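Local coordinates for peroxisomal fatty acid beta-oxidation multifunctional protein MFP2 (Arabidopsis thaliana, PDB 2WTB), which catalyses the hydration of long-chain enoyl-CoA and the NAD-dependent dehydrogenation of 3-hydroxyacyl-CoA in peroxisomal fatty acid beta-oxidation, at residues L140-T151 and M245-D253; D281-V289 and P666-W674. All blocks are in the same frame, centred on the assembly; numbering follows the deposited sequence.

Interaction 1 (L140-T151 and M245-D253); sequences LQLGVIPGFGGT and MKHPLMCLD
The imidazole of H247 lies flat against the backbone at G143, where the chain turns with a positive phi of 80° and carries no side chain to hold the ring off. CA of G143 sits over the centre of one face in a CH-pi contact, 3.4 Å from the ring centroid and 15° off the normal. The face turned to the loop thus beds on G143, while the other is backed by CD of H247's own neighbour P248, offset toward the rim. With CG between the backbone N and the carbonyl carbon (chi1 53°), the ring is placed between CA of G143 and CD of P248; a weak bond from H247 NE2 to M245 SD may help to set its rotation.

The second bump is C251, one turn further on. In this crotonase-type hydratase/isomerase domain, 140-151 is the loop that runs from beside the predicted catalytic E139 into helix 150-158, and the thiol of C251 enters a hollow lined by L140, P146 and T151. SG meets CG2 of T151 at 3.9 Å, CD1 of L140 at 4.1 Å and CD of P146 at 4.2 Å, while CB of C251 rests on CG2 of I145. P146 also approaches the predicted nucleophile E119, whose OE2 accepts hydrogen bonds from the N atoms of F148 and G150. L140 fits beside H247, CD2 resting 4.4 Å from CB of P248.

Interaction 2 (D281-V289 and P666-W674); sequences DTTKGLIHV and PYRGGIMFW
T282 opens the contact by lying alongside Y667, the two side chains pointing the same way with their CB atoms 3.7 Å apart. CA of T282 also directs its hydrogen at the carbonyl O of Y667, a CA-H...O contact of 3.2 Å. One turn on, G285 is the point of closest backbone approach: its CA is only 3.9 Å from that of G669, the lack of a side chain letting the backbones meet beside the carbonyl of Y667. L286 passes obliquely across the start of the 3-10 turn, with CD2 against CB of P666 and CG against CB of Y667. In H288, CG anti to the backbone N (chi1 175°) carries the ring out over F673, whose CD1 lies over the centre of one face, 3.4 Å above the plane; the two rings are inclined at 38°. V289 finishes the row, CG2 touching the carbonyl O of P666 (3.2 Å) and, at about a right angle to it, that of G669. Helix 281-294 thus sits on the glycine turn leading into helix 671-678, with helix 651-662 flanking H288 and V289. With hydrogen bonding between the segments absent, cohesion depends on shape: van der Waals fit, ring contact and C-H...O approach.

In the fold
Two helix-on-turn contacts, both relying on glycines for close approach, illustrate how chemistry follows place. Interaction 1 is almost wholly buried where the hydratase/isomerase loop meets helix 247-260, and combines a histidine ring laid on a glycine backbone with aliphatic and sulfur packing beside the predicted active site. Interaction 2, partly buried and nearer the centre of the chain, joins segments 377 residues apart, bringing helix 281-294 against the C-terminal helical region; it has a more exposed margin, more backbone carbonyls and a histidine-phenylalanine ring pair. Their centres lie about 17 Å apart, yet the contacts touch: L286 packs on G143, and M245 on Y667. Helix 281-294 is thus shared packing ground for 140-151 and 666-674.

Interaction 1 (L140-T151 and M245-D253)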
# COMPACT_ATOMS: atom_id res chain seq x y z
N LEU A 140 4.93 12.47 2.97
CA LEU A 140 5.90 11.56 3.56
C LEU A 140 5.76 10.11 3.10
O LEU A 140 6.73 9.35 3.10
CB LEU A 140 5.88 11.63 5.09
CG LEU A 140 6.87 12.60 5.73
CD1 LEU A 140 6.56 14.04 5.36
CD2 LEU A 140 6.89 12.43 7.24
N GLN A 141 4.55 9.72 2.69
CA GLN A 141 4.32 8.35 2.23
C GLN A 141 5.07 8.06 0.93
O GLN A 141 5.37 6.91 0.62
CB GLN A 141 2.83 8.06 2.06
CG GLN A 141 2.14 7.68 3.36
CD GLN A 141 0.68 7.29 3.16
OE1 GLN A 141 0.06 7.65 2.16
NE2 GLN A 141 0.13 6.55 4.12
N LEU A 142 5.38 9.12 0.18
CA LEU A 142 6.12 8.96 -1.07
C LEU A 142 7.61 9.20 -0.85
O LEU A 142 8.40 9.16 -1.79
CB LEU A 142 5.58 9.92 -2.14
CG LEU A 142 4.10 9.79 -2.49
CD1 LEU A 142 3.73 10.70 -3.64
CD2 LEU A 142 3.76 8.34 -2.81
N GLY A 143 7.98 9.45 0.40
CA GLY A 143 9.37 9.70 0.74
C GLY A 143 9.77 11.13 0.42
O GLY A 143 10.95 11.46 0.35
N VAL A 144 8.77 11.98 0.21
CA VAL A 144 9.02 13.39 -0.06
C VAL A 144 8.48 14.24 1.09
O VAL A 144 7.94 13.70 2.06
CB VAL A 144 8.39 13.81 -1.41
CG1 VAL A 144 6.88 13.90 -1.29
CG2 VAL A 144 8.99 15.12 -1.90
N ILE A 145 8.63 15.56 1.00
CA ILE A 145 8.15 16.45 2.04
C ILE A 145 7.27 17.56 1.46
O ILE A 145 7.34 17.84 0.26
CB ILE A 145 9.31 17.13 2.80
CG1 ILE A 145 9.80 18.35 2.03
CG2 ILE A 145 10.43 16.13 3.06
CD1 ILE A 145 10.70 19.26 2.83
N PRO A 146 6.45 18.19 2.31
CA PRO A 146 5.68 19.37 1.90
C PRO A 146 6.62 20.46 1.40
O PRO A 146 7.56 20.82 2.11
CB PRO A 146 5.00 19.81 3.20
CG PRO A 146 4.89 18.57 4.01
CD PRO A 146 6.13 17.77 3.69
N GLY A 147 6.38 20.97 0.20
CA GLY A 147 7.31 21.91 -0.41
C GLY A 147 6.70 23.24 -0.79
O GLY A 147 7.29 24.01 -1.56
N PHE A 148 5.52 23.54 -0.26
CA PHE A 148 4.85 24.80 -0.56
C PHE A 148 4.59 25.63 0.70
O PHE A 148 3.84 26.60 0.67
CB PHE A 148 3.55 24.57 -1.32
CG PHE A 148 3.74 24.02 -2.71
CD1 PHE A 148 3.09 22.87 -3.11
CD2 PHE A 148 4.58 24.66 -3.61
CE1 PHE A 148 3.26 22.37 -4.39
CE2 PHE A 148 4.76 24.16 -4.88
CZ PHE A 148 4.10 23.01 -5.27
N GLY A 149 5.22 25.24 1.81
CA GLY A 149 5.11 25.99 3.04
C GLY A 149 4.37 25.25 4.14
O GLY A 149 4.13 25.80 5.21
N GLY A 150 4.02 24.00 3.87
CA GLY A 150 3.30 23.18 4.82
C GLY A 150 4.06 22.91 6.11
O GLY A 150 3.47 22.84 7.18
N THR A 151 5.38 22.76 6.00
CA THR A 151 6.22 22.58 7.17
C THR A 151 6.16 23.80 8.10
O THR A 151 6.60 23.73 9.24
CB THR A 151 7.69 22.30 6.79
OG1 THR A 151 8.12 23.26 5.81
CG2 THR A 151 7.84 20.90 6.23
N MET A 245 14.70 5.09 6.86
CA MET A 245 14.43 6.26 6.03
C MET A 245 14.86 7.57 6.70
O MET A 245 14.78 7.70 7.92
CB MET A 245 12.95 6.32 5.64
CG MET A 245 12.50 5.14 4.79
SD MET A 245 10.72 5.06 4.56
CE MET A 245 10.17 4.57 6.19
N LYS A 246 15.31 8.52 5.89
CA LYS A 246 15.85 9.77 6.41
C LYS A 246 14.90 10.95 6.23
O LYS A 246 14.91 11.89 7.03
CB LYS A 246 17.19 10.09 5.74
CG LYS A 246 18.30 9.11 6.08
CD LYS A 246 19.60 9.48 5.38
CE LYS A 246 20.68 8.43 5.62
NZ LYS A 246 21.94 8.75 4.89
N HIS A 247 14.08 10.90 5.19
CA HIS A 247 13.23 12.04 4.84
C HIS A 247 12.38 12.59 5.99
O HIS A 247 12.19 13.80 6.08
CB HIS A 247 12.37 11.73 3.60
CG HIS A 247 11.56 10.48 3.71
ND1 HIS A 247 10.21 10.48 3.96
CD2 HIS A 247 11.92 9.18 3.58
CE1 HIS A 247 9.77 9.23 4.00
NE2 HIS A 247 10.79 8.42 3.77
N PRO A 248 11.86 11.72 6.87
CA PRO A 248 11.09 12.25 8.00
C PRO A 248 11.92 13.19 8.87
O PRO A 248 11.46 14.27 9.23
CB PRO A 248 10.70 11.00 8.79
CG PRO A 248 10.71 9.91 7.78
CD PRO A 248 11.83 10.25 6.84
N LEU A 249 13.14 12.77 9.21
CA LEU A 249 14.03 13.60 10.01
C LEU A 249 14.39 14.87 9.26
O LEU A 249 14.50 15.95 9.85
CB LEU A 249 15.29 12.83 10.38
CG LEU A 249 15.07 11.46 11.02
CD1 LEU A 249 16.39 10.73 11.17
CD2 LEU A 249 14.36 11.59 12.36
N MET A 250 14.59 14.74 7.95
CA MET A 250 14.89 15.88 7.11
C MET A 250 13.72 16.86 7.09
O MET A 250 13.91 18.07 6.94
CB MET A 250 15.21 15.43 5.68
CG MET A 250 16.43 14.53 5.57
SD MET A 250 16.73 13.98 3.87
CE MET A 250 18.26 13.07 4.08
N CYS A 251 12.52 16.33 7.26
CA CYS A 251 11.31 17.15 7.29
C CYS A 251 11.18 17.84 8.64
O CYS A 251 10.71 18.98 8.72
CB CYS A 251 10.07 16.30 7.00
SG CYS A 251 8.51 17.19 7.15
N LEU A 252 11.58 17.14 9.70
CA LEU A 252 11.54 17.71 11.04
C LEU A 252 12.52 18.87 11.16
O LEU A 252 12.28 19.82 11.89
CB LEU A 252 11.84 16.64 12.08
CG LEU A 252 10.76 15.57 12.26
CD1 LEU A 252 11.28 14.41 13.10
CD2 LEU A 252 9.51 16.17 12.89
N ASP A 253 13.62 18.77 10.42
CA ASP A 253 14.60 19.85 10.37
C ASP A 253 13.95 21.15 9.91
O ASP A 253 14.05 22.18 10.58
CB ASP A 253 15.75 19.50 9.43
CG ASP A 253 16.69 18.48 10.02
OD1 ASP A 253 16.66 18.29 11.26
OD2 ASP A 253 17.47 17.87 9.26

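Interaction 2 (D281-V289 and P666-W674)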
# COMPACT_ATOMS: atom_id res chain seq x y z
N ASP A 281 17.62 7.31 -2.45
CA ASP A 281 17.37 6.02 -3.09
C ASP A 281 16.13 5.33 -2.54
O ASP A 281 15.54 4.47 -3.19
CB ASP A 281 18.59 5.10 -2.96
CG ASP A 281 19.66 5.40 -3.98
OD1 ASP A 281 19.44 6.30 -4.83
OD2 ASP A 281 20.72 4.74 -3.95
N THR A 282 15.72 5.72 -1.34
CA THR A 282 14.55 5.13 -0.70
C THR A 282 13.26 5.82 -1.13
O THR A 282 12.17 5.25 -1.04
CB THR A 282 14.66 5.17 0.82
OG1 THR A 282 14.95 6.51 1.24
CG2 THR A 282 15.76 4.24 1.29
N THR A 283 13.38 7.06 -1.59
CA THR A 283 12.21 7.80 -2.05
C THR A 283 11.90 7.42 -3.49
O THR A 283 10.74 7.42 -3.91
CB THR A 283 12.41 9.33 -1.93
OG1 THR A 283 13.26 9.79 -2.98
CG2 THR A 283 13.03 9.66 -0.58
N LYS A 284 12.94 7.09 -4.25
CA LYS A 284 12.76 6.55 -5.59
C LYS A 284 12.08 5.20 -5.47
O LYS A 284 11.26 4.82 -6.31
CB LYS A 284 14.11 6.39 -6.30
CG LYS A 284 14.83 7.69 -6.59
CD LYS A 284 16.22 7.43 -7.14
CE LYS A 284 16.99 8.72 -7.35
NZ LYS A 284 18.38 8.46 -7.83
N GLY A 285 12.43 4.48 -4.41
CA GLY A 285 11.82 3.20 -4.11
C GLY A 285 10.36 3.37 -3.74
O GLY A 285 9.50 2.61 -4.20
N LEU A 286 10.08 4.36 -2.90
CA LEU A 286 8.71 4.64 -2.47
C LEU A 286 7.85 5.17 -3.61
O LEU A 286 6.66 4.87 -3.69
CB LEU A 286 8.70 5.64 -1.31
CG LEU A 286 9.16 5.10 0.05
CD1 LEU A 286 9.20 6.22 1.08
CD2 LEU A 286 8.24 3.98 0.51
N ILE A 287 8.46 5.95 -4.49
CA ILE A 287 7.76 6.47 -5.66
C ILE A 287 7.42 5.35 -6.63
O ILE A 287 6.33 5.31 -7.20
CB ILE A 287 8.59 7.56 -6.37
CG1 ILE A 287 8.56 8.86 -5.58
CG2 ILE A 287 8.06 7.80 -7.78
CD1 ILE A 287 9.48 9.94 -6.12
N HIS A 288 8.37 4.43 -6.83
CA HIS A 288 8.16 3.29 -7.71
C HIS A 288 7.05 2.39 -7.19
O HIS A 288 6.26 1.85 -7.96
CB HIS A 288 9.46 2.50 -7.86
CG HIS A 288 9.32 1.25 -8.67
ND1 HIS A 288 9.04 0.03 -8.10
CD2 HIS A 288 9.42 1.03 -10.00
CE1 HIS A 288 8.97 -0.90 -9.05
NE2 HIS A 288 9.20 -0.31 -10.21
N VAL A 289 6.99 2.23 -5.87
CA VAL A 289 5.97 1.41 -5.23
C VAL A 289 4.60 2.05 -5.41
O VAL A 289 3.59 1.35 -5.53
CB VAL A 289 6.25 1.22 -3.73
CG1 VAL A 289 5.09 0.50 -3.05
CG2 VAL A 289 7.55 0.45 -3.53
N PRO A 666 9.20 -1.39 1.54
CA PRO A 666 8.68 -0.53 0.47
C PRO A 666 9.74 0.45 -0.04
O PRO A 666 9.84 0.67 -1.24
CB PRO A 666 7.54 0.24 1.16
CG PRO A 666 7.13 -0.63 2.29
CD PRO A 666 8.39 -1.30 2.76
N TYR A 667 10.51 1.03 0.88
CA TYR A 667 11.54 2.00 0.51
C TYR A 667 12.65 1.37 -0.32
O TYR A 667 13.51 2.08 -0.86
CB TYR A 667 12.12 2.67 1.76
CG TYR A 667 12.34 1.73 2.92
CD1 TYR A 667 11.37 1.56 3.90
CD2 TYR A 667 13.53 1.01 3.03
CE1 TYR A 667 11.58 0.69 4.96
CE2 TYR A 667 13.74 0.15 4.09
CZ TYR A 667 12.76 -0.01 5.05
OH TYR A 667 12.97 -0.87 6.10
N ARG A 668 12.65 0.05 -0.43
CA ARG A 668 13.60 -0.64 -1.29
C ARG A 668 12.99 -0.99 -2.65
O ARG A 668 13.60 -1.68 -3.46
CB ARG A 668 14.16 -1.89 -0.61
CG ARG A 668 14.87 -1.59 0.71
CD ARG A 668 15.78 -2.72 1.13
NE ARG A 668 16.13 -2.65 2.54
CZ ARG A 668 17.08 -1.87 3.04
NH1 ARG A 668 17.79 -1.08 2.23
NH2 ARG A 668 17.33 -1.86 4.34
N GLY A 669 11.76 -0.52 -2.87
CA GLY A 669 11.12 -0.64 -4.17
C GLY A 669 10.42 -1.95 -4.47
O GLY A 669 9.44 -1.99 -5.21
N GLY A 670 10.94 -3.04 -3.89
CA GLY A 670 10.40 -4.36 -4.16
C GLY A 670 11.51 -5.33 -4.52
O GLY A 670 12.61 -4.90 -4.87
N ILE A 671 11.22 -6.62 -4.46
CA ILE A 671 12.24 -7.65 -4.67
C ILE A 671 12.99 -7.46 -5.99
O ILE A 671 14.19 -7.71 -6.07
CB ILE A 671 11.64 -9.06 -4.60
CG1 ILE A 671 12.51 -9.99 -3.76
CG2 ILE A 671 11.43 -9.63 -6.00
CD1 ILE A 671 13.77 -10.44 -4.45
N MET A 672 12.29 -7.02 -7.03
CA MET A 672 12.90 -6.84 -8.34
C MET A 672 13.56 -5.48 -8.48
O MET A 672 14.68 -5.37 -8.99
CB MET A 672 11.88 -7.07 -9.46
CG MET A 672 11.34 -8.49 -9.54
SD MET A 672 12.55 -9.69 -10.12
CE MET A 672 12.76 -9.15 -11.82
N PHE A 673 12.87 -4.43 -8.04
CA PHE A 673 13.43 -3.09 -8.04
C PHE A 673 14.73 -3.05 -7.23
O PHE A 673 15.67 -2.34 -7.58
CB PHE A 673 12.43 -2.08 -7.48
CG PHE A 673 12.93 -0.66 -7.47
CD1 PHE A 673 12.60 0.21 -8.49
CD2 PHE A 673 13.73 -0.20 -6.44
CE1 PHE A 673 13.05 1.52 -8.48
CE2 PHE A 673 14.19 1.10 -6.43
CZ PHE A 673 13.85 1.96 -7.44
N TRP A 674 14.76 -3.82 -6.14
CA TRP A 674 15.93 -3.88 -5.27
C TRP A 674 17.06 -4.64 -5.95
O TRP A 674 18.22 -4.25 -5.88
CB TRP A 674 15.56 -4.55 -3.94
CG TRP A 674 16.71 -4.77 -3.01
CD1 TRP A 674 17.38 -3.81 -2.30
CD2 TRP A 674 17.33 -6.02 -2.67
NE1 TRP A 674 18.38 -4.39 -1.56
CE2 TRP A 674 18.37 -5.74 -1.76
CE3 TRP A 674 17.10 -7.35 -3.06
CZ2 TRP A 674 19.18 -6.75 -1.23
CZ3 TRP A 674 17.91 -8.34 -2.53
CH2 TRP A 674 18.93 -8.03 -1.62